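Local coordinates for putative baseplate protein (Unidentified phage, PDB 2FSD) that forms the head domain of a lactococcal phage receptor-binding protein and probably recognises a receptor on the surface of the host cell, at residues P35-N40 and T82-F87; S43-T48 and N65-P70; V72-I77 and V120-N125; T89-F94 and I111-S116; F94-T99 and F135-P140. All blocks are in the same frame, centred on the assembly; numbering follows the deposited sequence.

Interaction 1 (P35-N40 and T82-F87); sequences PWTDLN and TFPPAF
Asn40 and Thr82 form one antiparallel, hydrogen-bonded bridge, with CA atoms 5.2 Å apart. Thr82 N gives the shorter of the two bonds, 2.7 Å to Asn40 O, and Asn40 N returns one of 3.1 Å to Thr82 O. Past this bridge the pairing ends: the chain from Pro84 to Phe87 lifts away, and side chains take over from backbone. Leu39 sets CB against Thr82 O at 3.3 Å and lays its CD2 methyl over one face of the Phe83 ring, the two side chains running side by side in the same direction. Pro84 puts its CG against the Asp38 carbonyl and the CG2 methyl of Thr37. Thr37 itself meets the edge of the Phe87 ring, near its plane, CB lying 3.8 Å from CE2. Its hydroxyl is anti to the carbonyl carbon (chi1 -52°), which turns OG1 back along its own strand to bond Pro35 O at 2.8 Å and keeps CG2 for Pro84. A water joins Thr82 OG1 to Phe83 O, with a weak third link to Asn40 ND2. Behind the contact, strand 50-56 pairs with Thr37 and Leu39 through Ala53 and Leu51, while Phe83 and Phe87 reach inward to Ile60 of strand 59-68. The bridge joins strand 34-41 to the end of strand 77-82, where the barrel closes, and the loop after it packs alongside.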
# COMPACT_ATOMS: atom_id res chain seq x y z
N PRO A 35 8.03 -11.30 17.57
CA PRO A 35 7.98 -9.87 17.89
C PRO A 35 8.58 -9.00 16.76
O PRO A 35 9.10 -9.53 15.76
CB PRO A 35 8.83 -9.75 19.16
CG PRO A 35 9.74 -10.91 19.11
CD PRO A 35 8.99 -12.02 18.43
N TRP A 36 8.47 -7.69 16.92
CA TRP A 36 9.07 -6.75 16.00
C TRP A 36 10.55 -7.12 15.83
O TRP A 36 11.29 -7.25 16.82
CB TRP A 36 8.95 -5.32 16.52
CG TRP A 36 7.61 -4.63 16.28
CD1 TRP A 36 6.85 -4.00 17.22
CD2 TRP A 36 6.92 -4.46 15.03
NE1 TRP A 36 5.73 -3.45 16.64
CE2 TRP A 36 5.74 -3.72 15.30
CE3 TRP A 36 7.19 -4.86 13.71
CZ2 TRP A 36 4.83 -3.38 14.29
CZ3 TRP A 36 6.28 -4.52 12.71
CH2 TRP A 36 5.11 -3.79 13.01
N THR A 37 10.95 -7.31 14.57
CA THR A 37 12.29 -7.73 14.19
C THR A 37 12.73 -6.90 13.00
O THR A 37 11.96 -6.71 12.07
CB THR A 37 12.30 -9.21 13.79
OG1 THR A 37 11.69 -10.00 14.82
CG2 THR A 37 13.71 -9.72 13.52
N ASP A 38 13.97 -6.40 13.04
CA ASP A 38 14.56 -5.69 11.90
C ASP A 38 14.76 -6.66 10.74
O ASP A 38 15.26 -7.77 10.91
CB ASP A 38 15.91 -5.08 12.28
CG ASP A 38 15.80 -4.01 13.35
OD1 ASP A 38 14.84 -3.21 13.33
OD2 ASP A 38 16.70 -3.99 14.23
N LEU A 39 14.40 -6.22 9.53
CA LEU A 39 14.76 -6.98 8.35
C LEU A 39 16.24 -6.73 8.09
O LEU A 39 16.80 -5.75 8.57
CB LEU A 39 13.95 -6.55 7.13
CG LEU A 39 12.54 -7.10 7.00
CD1 LEU A 39 11.66 -6.61 8.14
CD2 LEU A 39 11.95 -6.69 5.64
N ASN A 40 16.84 -7.65 7.33
CA ASN A 40 18.18 -7.45 6.78
C ASN A 40 18.05 -6.61 5.52
O ASN A 40 17.23 -6.93 4.66
CB ASN A 40 18.85 -8.81 6.47
CG ASN A 40 18.87 -9.74 7.70
OD1 ASN A 40 19.22 -9.32 8.80
ND2 ASN A 40 18.46 -11.00 7.51
N THR A 82 15.19 -8.20 3.44
CA THR A 82 14.78 -9.61 3.44
C THR A 82 14.34 -10.03 4.86
O THR A 82 14.80 -9.47 5.87
CB THR A 82 15.93 -10.57 2.95
OG1 THR A 82 17.11 -10.35 3.72
CG2 THR A 82 16.24 -10.37 1.48
N PHE A 83 13.45 -11.01 4.93
CA PHE A 83 12.99 -11.49 6.24
C PHE A 83 14.01 -12.47 6.84
O PHE A 83 14.53 -13.35 6.13
CB PHE A 83 11.63 -12.16 6.12
CG PHE A 83 10.55 -11.24 5.63
CD1 PHE A 83 9.99 -10.29 6.49
CD2 PHE A 83 10.09 -11.31 4.31
CE1 PHE A 83 9.00 -9.42 6.04
CE2 PHE A 83 9.09 -10.45 3.86
CZ PHE A 83 8.55 -9.50 4.72
N PRO A 84 14.33 -12.31 8.14
CA PRO A 84 15.05 -13.39 8.82
C PRO A 84 14.28 -14.72 8.73
O PRO A 84 13.04 -14.70 8.62
CB PRO A 84 15.13 -12.90 10.26
CG PRO A 84 15.09 -11.41 10.14
CD PRO A 84 14.12 -11.15 9.04
N PRO A 85 15.00 -15.86 8.70
CA PRO A 85 14.42 -17.22 8.67
C PRO A 85 13.40 -17.55 9.76
O PRO A 85 12.72 -18.57 9.66
CB PRO A 85 15.64 -18.14 8.85
CG PRO A 85 16.77 -17.36 8.42
CD PRO A 85 16.47 -15.91 8.65
N ALA A 86 13.31 -16.74 10.80
CA ALA A 86 12.28 -16.93 11.81
C ALA A 86 10.88 -16.79 11.21
O ALA A 86 9.96 -17.50 11.63
CB ALA A 86 12.48 -15.94 12.97
N PHE A 87 10.72 -15.90 10.22
CA PHE A 87 9.40 -15.62 9.62
C PHE A 87 8.92 -16.72 8.68
O PHE A 87 7.74 -16.76 8.34
CB PHE A 87 9.39 -14.26 8.90
CG PHE A 87 9.50 -13.08 9.83
CD1 PHE A 87 8.37 -12.35 10.17
CD2 PHE A 87 10.72 -12.74 10.40
CE1 PHE A 87 8.47 -11.27 11.06
CE2 PHE A 87 10.83 -11.67 11.28
CZ PHE A 87 9.70 -10.93 11.60
O HOH W 1 16.91 -12.68 5.07

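Interaction 2 (S43-T48 and N65-P70); sequences SGVGST and NSIPVP
A loop folded over the bulged end of a barrel strand makes this contact: Gly44 to Thr48, between strands 34-41 and 50-56, runs roughly antiparallel to the close of strand 59-68. Just before the paired part the strand turns a corner at Ser66, where Ser66 and Ile67 together face Ile133 in a G1 beta bulge. The hydrogen bond between the segments runs from Gly46 N to Pro68 O, 2.9 Å and fairly straight at 163°, although the donor is tilted from the carbonyl plane. Val45 leans on the same carbonyl: with CG1 anti to the backbone N (chi1 173°), this methyl lies 3.6 Å from Pro68 O and 3.9 Å from Ile67 CG2. Its other methyl, CG2, faces Pro70 CD. Proline rings supply much of the remaining surface. Pro70 rests its CG and CD on the carbonyl of Gly44, and Pro68 lies against the bare CA of Gly46, its CB 3.9 Å away. Thr48 crosses the Pro68 ring at about a right angle, bringing OG1 to 3.1 Å from CG, while Thr48 O lies close to CD. That carbonyl also accepts a hydrogen bond from Arg41 NH1. Lacking an N-H, Pro68 and Pro70 meet the loop through their ring carbons, and Pro68 also through its carbonyl, so between these two segments a single backbone hydrogen bond is joined by apolar and CH contacts.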
# COMPACT_ATOMS: atom_id res chain seq x y z
N SER A 43 21.90 -4.71 -0.43
CA SER A 43 22.99 -3.79 -0.76
C SER A 43 22.47 -2.45 -1.31
O SER A 43 21.41 -2.37 -1.94
CB SER A 43 23.98 -4.44 -1.74
OG SER A 43 23.34 -5.30 -2.65
N GLY A 44 23.22 -1.39 -1.02
CA GLY A 44 22.89 -0.06 -1.49
C GLY A 44 21.85 0.65 -0.64
O GLY A 44 21.62 1.85 -0.79
N VAL A 45 21.22 -0.10 0.26
CA VAL A 45 20.16 0.44 1.09
C VAL A 45 20.82 1.11 2.27
O VAL A 45 21.77 0.56 2.84
CB VAL A 45 19.20 -0.68 1.55
CG1 VAL A 45 18.17 -0.13 2.57
CG2 VAL A 45 18.51 -1.29 0.34
N GLY A 46 20.33 2.29 2.63
CA GLY A 46 20.88 3.04 3.75
C GLY A 46 20.65 2.38 5.10
O GLY A 46 19.84 1.46 5.23
N SER A 47 21.36 2.88 6.11
CA SER A 47 21.32 2.34 7.47
C SER A 47 20.32 3.06 8.40
O SER A 47 19.95 2.54 9.46
CB SER A 47 22.72 2.43 8.07
OG SER A 47 23.19 3.76 7.97
N THR A 48 19.90 4.26 8.02
CA THR A 48 19.00 5.06 8.86
C THR A 48 17.55 4.62 8.63
O THR A 48 17.25 3.86 7.70
CB THR A 48 19.14 6.59 8.58
OG1 THR A 48 18.73 6.90 7.24
CG2 THR A 48 20.59 7.04 8.80
N ASN A 65 9.98 3.07 7.82
CA ASN A 65 9.96 4.47 8.15
C ASN A 65 11.29 5.15 7.75
O ASN A 65 12.35 4.86 8.31
CB ASN A 65 9.64 4.66 9.64
CG ASN A 65 9.33 6.08 9.99
OD1 ASN A 65 10.21 6.93 10.00
ND2 ASN A 65 8.06 6.37 10.25
N SER A 66 11.19 6.04 6.76
CA SER A 66 12.30 6.82 6.24
C SER A 66 13.49 5.94 5.93
O SER A 66 14.59 6.15 6.42
CB SER A 66 12.68 7.94 7.22
OG SER A 66 11.66 8.91 7.33
N ILE A 67 13.27 4.94 5.09
CA ILE A 67 14.34 4.04 4.68
C ILE A 67 15.00 4.60 3.42
O ILE A 67 14.34 4.71 2.39
CB ILE A 67 13.84 2.64 4.43
CG1 ILE A 67 13.20 2.08 5.71
CG2 ILE A 67 15.01 1.74 3.99
CD1 ILE A 67 12.24 0.93 5.47
N PRO A 68 16.30 4.94 3.49
CA PRO A 68 16.98 5.42 2.29
C PRO A 68 17.18 4.29 1.27
O PRO A 68 17.81 3.29 1.59
CB PRO A 68 18.34 5.91 2.83
CG PRO A 68 18.22 5.91 4.34
CD PRO A 68 17.21 4.87 4.64
N VAL A 69 16.64 4.46 0.06
CA VAL A 69 16.81 3.47 -1.01
C VAL A 69 17.62 3.98 -2.23
O VAL A 69 17.77 5.18 -2.43
CB VAL A 69 15.43 2.90 -1.48
CG1 VAL A 69 14.81 2.02 -0.36
CG2 VAL A 69 14.44 4.04 -1.90
N PRO A 70 18.19 3.04 -3.03
CA PRO A 70 18.83 3.40 -4.31
C PRO A 70 17.88 4.07 -5.33
O PRO A 70 16.65 3.84 -5.30
CB PRO A 70 19.30 2.06 -4.86
CG PRO A 70 19.32 1.12 -3.70
CD PRO A 70 18.31 1.60 -2.72

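Interaction 3 (V72-I77 and V120-N125); sequences VAPNFI and VGNPNN
The side chain of Asn122 works in two directions at once, gripping the opposite segment with its amide nitrogen while its oxygen shapes its own chain. OD1 accepts from Asn124 N at 2.8 Å, an Asx turn that bends the chain as it leaves strand 117-121 of the barrel; Asn124 ND2 adds a weak bond to the same oxygen. ND2 donates to Val72 O at 3.1 Å, approaching from above the carbonyl plane, and also to Thr126 O, so both amide ends are engaged. The torsion that places CG anti to the backbone N (chi1 -175°) carries the amide across to Val72, whose CG1 packs 4.0 Å from Asn122 CB as the two side chains slide past each other in opposite directions. Facing this, residues Ala73 to Phe76 form a type II beta turn closed by Phe76 N to Ala73 O. The turn is tied to the strand end by Asn75 N, which donates almost straight (172°) to Asn122 O in its carbonyl plane. Further along, Ile77 and Gly121 lie alongside each other; Phe76 O touches Gly121 CA, and Ile77 CA approaches Val120 O, both as CA-H...O contacts. A water bonded to Phe76 O makes a weak link to Asn122 N. At the other end the Pro74 ring packs against the departing chain, CB 3.1 Å from Asn124 O and CG 3.5 Å from Asn125 O.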
# COMPACT_ATOMS: atom_id res chain seq x y z
N VAL A 72 15.74 4.59 -8.39
CA VAL A 72 14.88 3.64 -9.09
C VAL A 72 14.34 4.31 -10.33
O VAL A 72 13.69 5.35 -10.23
CB VAL A 72 13.65 3.19 -8.22
CG1 VAL A 72 13.06 1.89 -8.76
CG2 VAL A 72 14.01 3.07 -6.75
N ALA A 73 14.58 3.70 -11.49
CA ALA A 73 14.04 4.17 -12.76
C ALA A 73 12.57 3.82 -12.85
O ALA A 73 12.12 2.89 -12.18
CB ALA A 73 14.82 3.55 -13.95
N PRO A 74 11.81 4.54 -13.69
CA PRO A 74 10.41 4.24 -13.91
C PRO A 74 10.18 2.78 -14.32
O PRO A 74 10.79 2.33 -15.28
CB PRO A 74 10.01 5.21 -15.03
CG PRO A 74 10.90 6.35 -14.84
CD PRO A 74 12.22 5.74 -14.46
N ASN A 75 9.33 2.07 -13.59
CA ASN A 75 9.02 0.65 -13.86
C ASN A 75 10.09 -0.36 -13.45
O ASN A 75 9.90 -1.56 -13.63
CB ASN A 75 8.65 0.42 -15.34
CG ASN A 75 7.16 0.21 -15.55
OD1 ASN A 75 6.61 -0.84 -15.19
ND2 ASN A 75 6.50 1.21 -16.14
N PHE A 76 11.21 0.10 -12.91
CA PHE A 76 12.22 -0.82 -12.39
C PHE A 76 12.06 -1.05 -10.88
O PHE A 76 11.34 -0.30 -10.21
CB PHE A 76 13.62 -0.33 -12.74
CG PHE A 76 14.09 -0.72 -14.12
CD1 PHE A 76 13.59 -0.08 -15.24
CD2 PHE A 76 15.04 -1.73 -14.28
CE1 PHE A 76 14.03 -0.44 -16.53
CE2 PHE A 76 15.49 -2.09 -15.56
CZ PHE A 76 14.99 -1.44 -16.69
N ILE A 77 12.70 -2.09 -10.38
CA ILE A 77 12.54 -2.51 -8.98
C ILE A 77 13.91 -2.61 -8.28
O ILE A 77 14.89 -3.14 -8.82
CB ILE A 77 11.72 -3.82 -8.86
CG1 ILE A 77 10.32 -3.63 -9.49
CG2 ILE A 77 11.52 -4.21 -7.39
CD1 ILE A 77 9.69 -4.89 -10.06
N VAL A 120 11.21 -2.07 -3.77
CA VAL A 120 10.50 -0.83 -4.06
C VAL A 120 10.47 -0.52 -5.56
O VAL A 120 11.47 -0.65 -6.25
CB VAL A 120 11.02 0.34 -3.16
CG1 VAL A 120 12.50 0.64 -3.41
CG2 VAL A 120 10.15 1.58 -3.33
N GLY A 121 9.29 -0.13 -6.05
CA GLY A 121 9.08 0.20 -7.46
C GLY A 121 8.71 1.65 -7.67
O GLY A 121 8.25 2.33 -6.74
N ASN A 122 8.93 2.13 -8.89
CA ASN A 122 8.66 3.51 -9.27
C ASN A 122 7.55 3.63 -10.31
O ASN A 122 7.79 3.39 -11.51
CB ASN A 122 9.92 4.18 -9.82
CG ASN A 122 9.72 5.63 -10.11
OD1 ASN A 122 8.63 6.16 -9.92
ND2 ASN A 122 10.77 6.30 -10.58
N PRO A 123 6.33 4.02 -9.87
CA PRO A 123 5.19 4.16 -10.77
C PRO A 123 5.14 5.51 -11.48
O PRO A 123 4.22 5.77 -12.25
CB PRO A 123 4.00 3.99 -9.82
CG PRO A 123 4.46 4.57 -8.55
CD PRO A 123 5.97 4.37 -8.49
N ASN A 124 6.14 6.35 -11.22
CA ASN A 124 6.26 7.67 -11.81
C ASN A 124 7.08 7.61 -13.09
O ASN A 124 7.88 6.70 -13.26
CB ASN A 124 6.94 8.61 -10.80
CG ASN A 124 6.19 8.67 -9.49
OD1 ASN A 124 5.00 9.00 -9.47
ND2 ASN A 124 6.86 8.33 -8.39
N ASN A 125 6.89 8.59 -13.97
CA ASN A 125 7.58 8.60 -15.26
C ASN A 125 8.99 9.23 -15.23
O ASN A 125 9.67 9.27 -16.25
CB ASN A 125 6.69 9.25 -16.35
CG ASN A 125 6.57 10.77 -16.21
OD1 ASN A 125 7.19 11.41 -15.36
ND2 ASN A 125 5.77 11.36 -17.09
O HOH W 2 8.29 -0.43 -10.63

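Interaction 4 (T89-F94 and I111-S116); sequences TNLPQF and INMSPS
Over one face of the Phe94 ring sits Met113 CG, 4.2 Å above the plane and offset toward the rim; the same ring stacks on Phe94 of the second subunit, placing it at the interface with that subunit. The other flat groups are the amides of Gln93 and Asn112, whose planes stand 84° apart. Gln93, bent at chi2 (81°), folds over the backbone of Met113 and Ser114, with OE1 3.3 Å from Ser114 CB. Next to it the main chains pair: Phe94 and Met113 make an antiparallel hydrogen-bonded bridge, Met113 N to Phe94 O at 3.0 Å and Phe94 N to Met113 O at 3.2 Å, the latter donor lying above the carbonyl plane. This bridge begins the pairing of barrel strands 94-102 and 105-114. Upstream of it the loop from Thr89 runs alongside the strand end, nearly antiparallel. Ser114 CA lies 3.4 Å from Pro92 O in a CA-H...O contact, and Gln93 CA makes the same kind of contact to Met113 O. The Met113 side chain bends at chi2 (67°), turning its methyl back to meet the loop, with CE 4.0 Å from Pro92 CD and close to Leu91 CB. Pro115 carries the contact outward, its CG 3.6 Å from Leu91 O and also facing Thr89 O. Leu91 and Met113 both lean on Phe83 in the interior, while Pro92 packs against Ala139 of strand 132-140.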
# COMPACT_ATOMS: atom_id res chain seq x y z
N THR A 89 8.46 -19.47 5.42
CA THR A 89 8.34 -19.63 3.96
C THR A 89 6.99 -19.14 3.43
O THR A 89 6.89 -18.61 2.32
CB THR A 89 8.55 -21.14 3.59
OG1 THR A 89 9.93 -21.36 3.28
CG2 THR A 89 7.69 -21.59 2.40
N ASN A 90 5.97 -19.31 4.26
CA ASN A 90 4.57 -19.13 3.88
C ASN A 90 4.09 -17.66 3.83
O ASN A 90 2.96 -17.34 4.25
CB ASN A 90 3.73 -19.92 4.87
CG ASN A 90 4.00 -19.52 6.30
OD1 ASN A 90 4.92 -18.73 6.57
ND2 ASN A 90 3.23 -20.07 7.23
N LEU A 91 4.94 -16.77 3.31
CA LEU A 91 4.63 -15.35 3.32
C LEU A 91 3.79 -15.03 2.10
O LEU A 91 3.90 -15.72 1.09
CB LEU A 91 5.91 -14.51 3.34
CG LEU A 91 6.97 -14.85 4.40
CD1 LEU A 91 8.04 -13.77 4.40
CD2 LEU A 91 6.37 -15.02 5.81
N PRO A 92 2.91 -14.02 2.20
CA PRO A 92 2.07 -13.61 1.07
C PRO A 92 2.79 -12.78 0.00
O PRO A 92 3.90 -12.29 0.23
CB PRO A 92 0.96 -12.79 1.75
CG PRO A 92 1.57 -12.24 2.98
CD PRO A 92 2.64 -13.21 3.41
N GLN A 93 2.15 -12.63 -1.15
CA GLN A 93 2.64 -11.75 -2.21
C GLN A 93 1.60 -10.72 -2.59
O GLN A 93 0.47 -11.08 -2.94
CB GLN A 93 3.03 -12.53 -3.47
CG GLN A 93 3.10 -11.66 -4.78
CD GLN A 93 4.40 -10.87 -4.93
OE1 GLN A 93 5.45 -11.46 -5.14
NE2 GLN A 93 4.32 -9.53 -4.85
N PHE A 94 1.99 -9.44 -2.56
CA PHE A 94 1.18 -8.38 -3.14
C PHE A 94 1.99 -7.10 -3.29
O PHE A 94 3.01 -6.92 -2.60
CB PHE A 94 -0.10 -8.13 -2.32
CG PHE A 94 0.15 -7.81 -0.87
CD1 PHE A 94 0.39 -6.49 -0.47
CD2 PHE A 94 0.13 -8.81 0.09
CE1 PHE A 94 0.61 -6.19 0.87
CE2 PHE A 94 0.37 -8.52 1.43
CZ PHE A 94 0.60 -7.20 1.82
N ILE A 111 5.28 -0.70 -3.27
CA ILE A 111 5.91 -1.63 -2.34
C ILE A 111 5.66 -3.08 -2.75
O ILE A 111 4.52 -3.53 -2.82
CB ILE A 111 5.40 -1.45 -0.90
CG1 ILE A 111 5.57 0.01 -0.44
CG2 ILE A 111 6.11 -2.42 0.05
CD1 ILE A 111 7.04 0.46 -0.24
N ASN A 112 6.74 -3.80 -3.02
CA ASN A 112 6.68 -5.21 -3.44
C ASN A 112 6.91 -6.15 -2.23
O ASN A 112 7.99 -6.15 -1.62
CB ASN A 112 7.73 -5.44 -4.54
CG ASN A 112 7.58 -6.78 -5.22
OD1 ASN A 112 7.54 -7.83 -4.58
ND2 ASN A 112 7.51 -6.75 -6.55
N MET A 113 5.88 -6.92 -1.88
CA MET A 113 5.93 -7.88 -0.78
C MET A 113 5.91 -9.30 -1.34
O MET A 113 5.14 -9.60 -2.24
CB MET A 113 4.75 -7.66 0.18
CG MET A 113 4.57 -8.74 1.23
SD MET A 113 5.88 -8.85 2.49
CE MET A 113 5.42 -10.38 3.29
N SER A 114 6.79 -10.16 -0.82
CA SER A 114 6.85 -11.57 -1.20
C SER A 114 7.62 -12.37 -0.14
O SER A 114 8.12 -11.79 0.83
CB SER A 114 7.52 -11.73 -2.58
OG SER A 114 8.83 -11.22 -2.58
N PRO A 115 7.65 -13.71 -0.28
CA PRO A 115 8.64 -14.50 0.45
C PRO A 115 10.07 -13.95 0.32
O PRO A 115 10.85 -14.09 1.25
CB PRO A 115 8.53 -15.88 -0.22
CG PRO A 115 7.10 -15.96 -0.62
CD PRO A 115 6.73 -14.57 -1.06
N SER A 116 10.38 -13.30 -0.80
CA SER A 116 11.73 -12.80 -1.08
C SER A 116 12.11 -11.53 -0.34
O SER A 116 13.28 -11.13 -0.37
CB SER A 116 11.90 -12.57 -2.57
OG SER A 116 11.59 -13.76 -3.26

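Interaction 5 (F94-T99 and F135-P140); sequences FDSSGT and FALSAP
Phe135 sets its CB 4.0 Å from Gly98 CA, where strands 94-102 and 132-140, neighbours in the antiparallel barrel, come close. Gly98 has no side chain, and its bare CA lies directly against the Phe135 CB; the Phe135 ring itself turns off to Val62 and Ile111. From here toward Pro140 the two strands splay, CA atoms being 7.7 Å apart at Ser96 and Leu137 and 9.2 Å at Phe94 and Ala139, and no direct hydrogen bond joins the two segments. Ala136 bridges the widening gap with its carbonyl, which accepts from a water that also donates to Ser97 O and receives the hydroxyl proton of Ser96; this one molecule ties both strands together. The N of Ala136, on the same side of the strand as its carbonyl, donates to Ser97 OG of the second subunit, and Ser97 OG of this chain serves Ala136 of that subunit in return. Leu137 fills the next step, its CD2 methyl lying 3.7 Å from Ser96 OG and 3.9 Å from Phe94 CE1, while CD1 faces Phe94 CZ. A chi1 of 58°, with CG between the backbone N and the carbonyl carbon, brings both methyls against the Phe94 ring. Ser138 contributes only its carbonyl, near Phe94 CZ; Leu137 and Ser138 pair in an antiparallel ladder with a strand of the second subunit, so the sheet continues across the interface. Ala139 finishes the contact, its CB methyl meeting Phe94 CE2 at 3.6 Å.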
# COMPACT_ATOMS: atom_id res chain seq x y z
N PHE A 94 1.99 -9.44 -2.56
CA PHE A 94 1.18 -8.38 -3.14
C PHE A 94 1.99 -7.10 -3.29
O PHE A 94 3.01 -6.92 -2.60
CB PHE A 94 -0.10 -8.13 -2.32
CG PHE A 94 0.15 -7.81 -0.87
CD1 PHE A 94 0.39 -6.49 -0.47
CD2 PHE A 94 0.13 -8.81 0.09
CE1 PHE A 94 0.61 -6.19 0.87
CE2 PHE A 94 0.37 -8.52 1.43
CZ PHE A 94 0.60 -7.20 1.82
N ASP A 95 1.56 -6.24 -4.21
CA ASP A 95 2.12 -4.90 -4.34
C ASP A 95 1.15 -3.91 -3.69
O ASP A 95 -0.06 -3.96 -3.92
CB ASP A 95 2.35 -4.54 -5.80
CG ASP A 95 3.51 -5.31 -6.45
OD1 ASP A 95 4.27 -6.03 -5.76
OD2 ASP A 95 3.65 -5.21 -7.68
N SER A 96 1.68 -3.02 -2.85
CA SER A 96 0.90 -1.93 -2.27
C SER A 96 1.61 -0.59 -2.46
O SER A 96 2.65 -0.53 -3.11
CB SER A 96 0.58 -2.20 -0.79
OG SER A 96 1.72 -2.44 0.02
N SER A 97 1.00 0.48 -1.96
CA SER A 97 1.57 1.81 -2.01
C SER A 97 2.41 2.14 -0.79
O SER A 97 2.16 1.65 0.32
CB SER A 97 0.45 2.85 -2.09
OG SER A 97 -0.34 2.66 -3.24
N GLY A 98 3.41 2.98 -1.02
CA GLY A 98 4.14 3.66 0.04
C GLY A 98 4.41 5.06 -0.45
O GLY A 98 3.76 5.54 -1.39
N THR A 99 5.38 5.72 0.16
CA THR A 99 5.82 7.03 -0.32
C THR A 99 7.32 7.04 -0.60
O THR A 99 8.08 6.30 0.02
CB THR A 99 5.45 8.13 0.69
OG1 THR A 99 5.91 7.77 1.99
CG2 THR A 99 3.94 8.34 0.70
N PHE A 135 6.20 3.05 4.60
CA PHE A 135 5.04 2.23 4.25
C PHE A 135 4.60 1.40 5.45
O PHE A 135 5.33 1.27 6.43
CB PHE A 135 5.36 1.29 3.08
CG PHE A 135 6.36 0.22 3.42
CD1 PHE A 135 5.93 -1.04 3.86
CD2 PHE A 135 7.72 0.45 3.30
CE1 PHE A 135 6.85 -2.03 4.18
CE2 PHE A 135 8.64 -0.53 3.62
CZ PHE A 135 8.21 -1.77 4.06
N ALA A 136 3.40 0.84 5.34
CA ALA A 136 2.93 -0.17 6.28
C ALA A 136 2.01 -1.16 5.56
O ALA A 136 1.16 -0.78 4.74
CB ALA A 136 2.23 0.48 7.47
N LEU A 137 2.19 -2.43 5.85
CA LEU A 137 1.35 -3.44 5.25
C LEU A 137 1.16 -4.63 6.17
O LEU A 137 1.87 -4.78 7.16
CB LEU A 137 1.91 -3.87 3.88
CG LEU A 137 3.33 -4.44 3.80
CD1 LEU A 137 3.44 -5.88 4.33
CD2 LEU A 137 3.78 -4.37 2.35
N SER A 138 0.15 -5.43 5.84
CA SER A 138 -0.13 -6.65 6.58
C SER A 138 -1.08 -7.57 5.79
O SER A 138 -1.91 -7.12 5.02
CB SER A 138 -0.73 -6.34 7.95
OG SER A 138 -2.02 -5.78 7.85
N ALA A 139 -0.89 -8.88 5.98
CA ALA A 139 -1.80 -9.88 5.46
C ALA A 139 -1.66 -11.17 6.27
O ALA A 139 -0.64 -11.40 6.93
CB ALA A 139 -1.54 -10.14 4.00
N PRO A 140 -2.70 -12.03 6.23
CA PRO A 140 -2.56 -13.35 6.83
C PRO A 140 -1.45 -14.18 6.17
O PRO A 140 -1.20 -14.03 4.97
CB PRO A 140 -3.94 -14.01 6.61
CG PRO A 140 -4.63 -13.18 5.56
CD PRO A 140 -4.04 -11.81 5.63
O HOH W 3 2.00 -0.44 1.76

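How the interactions relate
From the N terminus, interaction 1 closes a loop from strand 34-41 to the chain after strand 77-82, and interaction 2 is nested inside it. Interaction 3 opens within that loop and closes beyond it, so the two cross; they lie on opposite sides of the chain's centre. Interaction 4 is nested inside the loop of interaction 3, whereas interaction 5 crosses both 3 and 4, sharing Phe94 with the latter. Interior packing links them: Phe83 of interaction 1 meets Leu91 and Met113 of interaction 4, and Val69 of interaction 2 meets Val120 of interaction 3. Interactions 4 and 5 join neighbouring barrel strands and both touch the second subunit.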